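Local coordinates for protein putative TIM-barrel metal-dependent hydrolase (Mycobacterium avium subsp. paratuberculosis S397, PDB 4DZI) that probably acts as a metal-dependent hydrolase of the amidohydrolase family, binding two cadmium ions in a TIM-barrel fold, at residues H300-R305 / E323-N328. Residues are numbered along the deposited sequence; the frame is centred on the assembly and turned at random.
Sequences HRLIKR and EQLRNN. With SO4 (sulfate ion), chain J.
I303 and L325 form the centre of an apolar contact: CG1 of I303 lies 3.6 Å from CD2 of L325, and the two side chains cross at about a right angle. CG of L325 stands anti to its own backbone N (chi1 174°), which carries the branch out to I303. The other methyl, CD1 of L325, meets CD2 of L302 more loosely at 4.3 Å; L302 also packs on H269, M272 and A273 of helix 266-277. The segment axes come no nearer than 11.2 Å, and these branched side chains bridge the gap.

Within 323-328, R326 NH1 gives E323 OE2 a 3.1 Å salt bridge, with the oxygen in the guanidinium plane, while R326 NE is held by the carbonyl of V345. R326 NH2 lies 4.4 Å from CD1 of I303, at the border of the apolar patch.

Away from 323-328, R301 and R305 grip a sulfate, probably from the crystallisation liquor. R301 NH2 reaches sulfate O3 at 2.7 Å, with an N-H...O angle of 158°. R305 NH1 reaches sulfate O1 at 2.9 Å. R266 of both subunits and R305 of the second subunit complete this cluster at the dimer interface.

The segment axes run in broadly opposite senses, inclined 140° to each other; helices 298-312 and 321-328 follow strand 289-292 and lead into strand 329-331, a beta-alpha-beta crossover of the TIM barrel.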
ATOM      1  N   HIS C 300      -7.972  -7.395  -6.519  1.00 19.36           N
ATOM      2  CA  HIS C 300      -7.679  -8.700  -5.959  1.00 23.34           C
ATOM      3  C   HIS C 300      -7.050  -8.619  -4.583  1.00 22.03           C
ATOM      4  O   HIS C 300      -7.349  -9.449  -3.745  1.00 19.67           O
ATOM      5  CB  HIS C 300      -6.899  -9.582  -6.910  1.00 25.99           C
ATOM      6  CG  HIS C 300      -5.468  -9.204  -7.015  1.00 18.93           C
ATOM      7  ND1 HIS C 300      -5.066  -8.091  -7.673  1.00 29.76           N
ATOM      8  CD2 HIS C 300      -4.317  -9.825  -6.536  1.00 27.10           C
ATOM      9  CE1 HIS C 300      -3.719  -7.989  -7.591  1.00 32.22           C
ATOM     10  NE2 HIS C 300      -3.260  -9.056  -6.903  1.00 30.84           N
ATOM     11  N   ARG C 301      -6.191  -7.629  -4.326  1.00 18.89           N
ATOM     12  CA  ARG C 301      -5.638  -7.492  -2.958  1.00 14.77           C
ATOM     13  C   ARG C 301      -6.708  -7.076  -1.995  1.00 19.22           C
ATOM     14  O   ARG C 301      -6.726  -7.508  -0.850  1.00 19.19           O
ATOM     15  CB  ARG C 301      -4.487  -6.458  -2.885  1.00 19.80           C
ATOM     16  CG  ARG C 301      -3.303  -6.766  -3.794  1.00 35.23           C
ATOM     17  CD  ARG C 301      -3.152  -5.703  -4.885  1.00 32.19           C
ATOM     18  NE  ARG C 301      -2.974  -4.385  -4.269  1.00 29.20           N
ATOM     19  CZ  ARG C 301      -2.964  -3.246  -4.955  1.00 16.14           C
ATOM     20  NH1 ARG C 301      -3.123  -3.306  -6.276  1.00 22.72           N
ATOM     21  NH2 ARG C 301      -2.832  -2.058  -4.328  1.00 17.93           N
ATOM     22  N   LEU C 302      -7.589  -6.184  -2.443  1.00 16.36           N
ATOM     23  CA  LEU C 302      -8.653  -5.709  -1.586  1.00 14.60           C
ATOM     24  C   LEU C 302      -9.548  -6.895  -1.183  1.00 16.34           C
ATOM     25  O   LEU C 302      -9.907  -7.024  -0.005  1.00 17.46           O
ATOM     26  CB  LEU C 302      -9.445  -4.587  -2.290  1.00 15.45           C
ATOM     27  CG  LEU C 302     -10.622  -4.035  -1.485  1.00 17.90           C
ATOM     28  CD1 LEU C 302     -10.186  -3.291  -0.235  1.00 20.03           C
ATOM     29  CD2 LEU C 302     -11.439  -3.074  -2.375  1.00 16.99           C
ATOM     30  N   ILE C 303      -9.898  -7.744  -2.146  1.00 15.81           N
ATOM     31  CA  ILE C 303     -10.743  -8.918  -1.878  1.00 16.58           C
ATOM     32  C   ILE C 303     -10.067  -9.839  -0.837  1.00 16.78           C
ATOM     33  O   ILE C 303     -10.699 -10.219   0.147  1.00 18.14           O
ATOM     34  CB  ILE C 303     -11.126  -9.682  -3.179  1.00 18.05           C
ATOM     35  CG1 ILE C 303     -12.203  -8.899  -3.944  1.00 17.89           C
ATOM     36  CG2 ILE C 303     -11.654 -11.094  -2.869  1.00 18.15           C
ATOM     37  CD1 ILE C 303     -12.411  -9.400  -5.349  1.00 21.61           C
ATOM     38  N   LYS C 304      -8.780 -10.106  -1.010  1.00 16.50           N
ATOM     39  CA  LYS C 304      -8.036 -10.959  -0.059  1.00 21.55           C
ATOM     40  C   LYS C 304      -8.100 -10.378   1.337  1.00 22.13           C
ATOM     41  O   LYS C 304      -8.408 -11.071   2.311  1.00 23.76           O
ATOM     42  CB  LYS C 304      -6.574 -11.102  -0.474  1.00 19.80           C
ATOM     43  CG  LYS C 304      -5.781 -12.021   0.449  1.00 31.02           C
ATOM     44  CD  LYS C 304      -4.539 -12.556  -0.257  1.00 44.35           C
ATOM     45  CE  LYS C 304      -3.737 -13.503   0.626  1.00 40.83           C
ATOM     46  NZ  LYS C 304      -2.744 -12.755   1.450  1.00 51.71           N
ATOM     47  N   ARG C 305      -7.817  -9.088   1.443  1.00 14.65           N
ATOM     48  CA  ARG C 305      -7.799  -8.425   2.758  1.00 12.34           C
ATOM     49  C   ARG C 305      -9.190  -8.291   3.364  1.00 19.12           C
ATOM     50  O   ARG C 305      -9.347  -8.376   4.588  1.00 18.79           O
ATOM     51  CB  ARG C 305      -7.129  -7.060   2.608  1.00 16.90           C
ATOM     52  CG  ARG C 305      -5.650  -7.178   2.254  1.00 15.00           C
ATOM     53  CD  ARG C 305      -5.063  -5.841   1.783  1.00 16.16           C
ATOM     54  NE  ARG C 305      -3.611  -5.976   1.567  1.00 15.38           N
ATOM     55  CZ  ARG C 305      -2.877  -5.145   0.831  1.00 19.89           C
ATOM     56  NH1 ARG C 305      -1.565  -5.326   0.715  1.00 16.90           N
ATOM     57  NH2 ARG C 305      -3.454  -4.132   0.179  1.00 19.46           N
ATOM     58  N   GLU C 323     -19.080  -9.301  -1.527  1.00 19.11           N
ATOM     59  CA  GLU C 323     -20.303  -9.179  -2.308  1.00 26.03           C
ATOM     60  C   GLU C 323     -20.737  -7.714  -2.440  1.00 17.83           C
ATOM     61  O   GLU C 323     -21.303  -7.327  -3.461  1.00 22.57           O
ATOM     62  CB  GLU C 323     -21.415 -10.050  -1.720  1.00 25.82           C
ATOM     63  CG  GLU C 323     -21.129 -11.538  -1.929  1.00 46.82           C
ATOM     64  CD  GLU C 323     -20.742 -11.868  -3.371  1.00 78.61           C
ATOM     65  OE1 GLU C 323     -21.559 -11.571  -4.265  1.00 38.81           O
ATOM     66  OE2 GLU C 323     -19.635 -12.418  -3.622  1.00 37.46           O
ATOM     67  N   GLN C 324     -20.475  -6.914  -1.410  1.00 17.05           N
ATOM     68  CA  GLN C 324     -20.729  -5.470  -1.493  1.00 19.93           C
ATOM     69  C   GLN C 324     -19.856  -4.868  -2.557  1.00 23.86           C
ATOM     70  O   GLN C 324     -20.328  -4.061  -3.338  1.00 20.26           O
ATOM     71  CB  GLN C 324     -20.503  -4.760  -0.159  1.00 18.55           C
ATOM     72  CG  GLN C 324     -21.560  -5.133   0.884  1.00 18.24           C
ATOM     73  CD  GLN C 324     -21.326  -4.428   2.189  1.00 19.44           C
ATOM     74  OE1 GLN C 324     -20.196  -4.061   2.502  1.00 22.82           O
ATOM     75  NE2 GLN C 324     -22.395  -4.223   2.969  1.00 19.87           N
ATOM     76  N   LEU C 325     -18.587  -5.266  -2.609  1.00 14.75           N
ATOM     77  CA  LEU C 325     -17.717  -4.776  -3.705  1.00 18.36           C
ATOM     78  C   LEU C 325     -18.292  -5.122  -5.080  1.00 24.23           C
ATOM     79  O   LEU C 325     -18.346  -4.269  -5.982  1.00 21.28           O
ATOM     80  CB  LEU C 325     -16.284  -5.305  -3.566  1.00 18.45           C
ATOM     81  CG  LEU C 325     -15.309  -4.998  -4.708  1.00 19.38           C
ATOM     82  CD1 LEU C 325     -14.989  -3.491  -4.780  1.00 16.21           C
ATOM     83  CD2 LEU C 325     -14.034  -5.829  -4.502  1.00 21.84           C
ATOM     84  N   ARG C 326     -18.729  -6.371  -5.246  1.00 19.15           N
ATOM     85  CA  ARG C 326     -19.241  -6.849  -6.518  1.00 18.32           C
ATOM     86  C   ARG C 326     -20.589  -6.241  -6.867  1.00 20.75           C
ATOM     87  O   ARG C 326     -20.914  -6.089  -8.051  1.00 23.25           O
ATOM     88  CB  ARG C 326     -19.394  -8.368  -6.514  1.00 19.74           C
ATOM     89  CG  ARG C 326     -18.064  -9.041  -6.318  1.00 18.82           C
ATOM     90  CD  ARG C 326     -18.170 -10.571  -6.206  1.00 22.59           C
ATOM     91  NE  ARG C 326     -16.891 -11.134  -6.620  1.00 41.30           N
ATOM     92  CZ  ARG C 326     -16.323 -12.213  -6.097  1.00 77.73           C
ATOM     93  NH1 ARG C 326     -16.940 -12.872  -5.115  1.00 37.54           N
ATOM     94  NH2 ARG C 326     -15.131 -12.616  -6.560  1.00 29.16           N
ATOM     95  N   ASN C 327     -21.386  -5.925  -5.854  1.00 18.90           N
ATOM     96  CA  ASN C 327     -22.728  -5.404  -6.096  1.00 20.95           C
ATOM     97  C   ASN C 327     -22.787  -3.896  -6.310  1.00 18.59           C
ATOM     98  O   ASN C 327     -23.553  -3.433  -7.150  1.00 21.75           O
ATOM     99  CB  ASN C 327     -23.641  -5.720  -4.918  1.00 16.24           C
ATOM    100  CG  ASN C 327     -25.092  -5.379  -5.203  1.00 26.72           C
ATOM    101  OD1 ASN C 327     -25.738  -6.031  -6.027  1.00 34.15           O
ATOM    102  ND2 ASN C 327     -25.614  -4.364  -4.519  1.00 30.44           N
ATOM    103  N   ASN C 328     -21.986  -3.138  -5.559  1.00 15.78           N
ATOM    104  CA  ASN C 328     -22.157  -1.694  -5.521  1.00 14.86           C
ATOM    105  C   ASN C 328     -21.129  -0.874  -6.293  1.00 15.01           C
ATOM    106  O   ASN C 328     -21.263   0.339  -6.353  1.00 16.83           O
ATOM    107  CB  ASN C 328     -22.193  -1.205  -4.081  1.00 16.38           C
ATOM    108  CG  ASN C 328     -23.394  -1.734  -3.328  1.00 23.18           C
ATOM    109  OD1 ASN C 328     -23.455  -2.929  -3.003  1.00 27.44           O
ATOM    110  ND2 ASN C 328     -24.357  -0.852  -3.041  1.00 22.24           N
TER
HETATM  111  S   SO4 J 506      -0.560  -2.564  -1.669  1.00 24.62           S
HETATM  112  O1  SO4 J 506      -0.494  -2.829  -0.246  1.00 21.83           O
HETATM  113  O2  SO4 J 506      -0.593  -3.755  -2.561  1.00 24.84           O
HETATM  114  O3  SO4 J 506      -1.932  -1.995  -1.793  1.00 55.87           O
HETATM  115  O4  SO4 J 506       0.237  -1.517  -2.283  1.00 24.54           O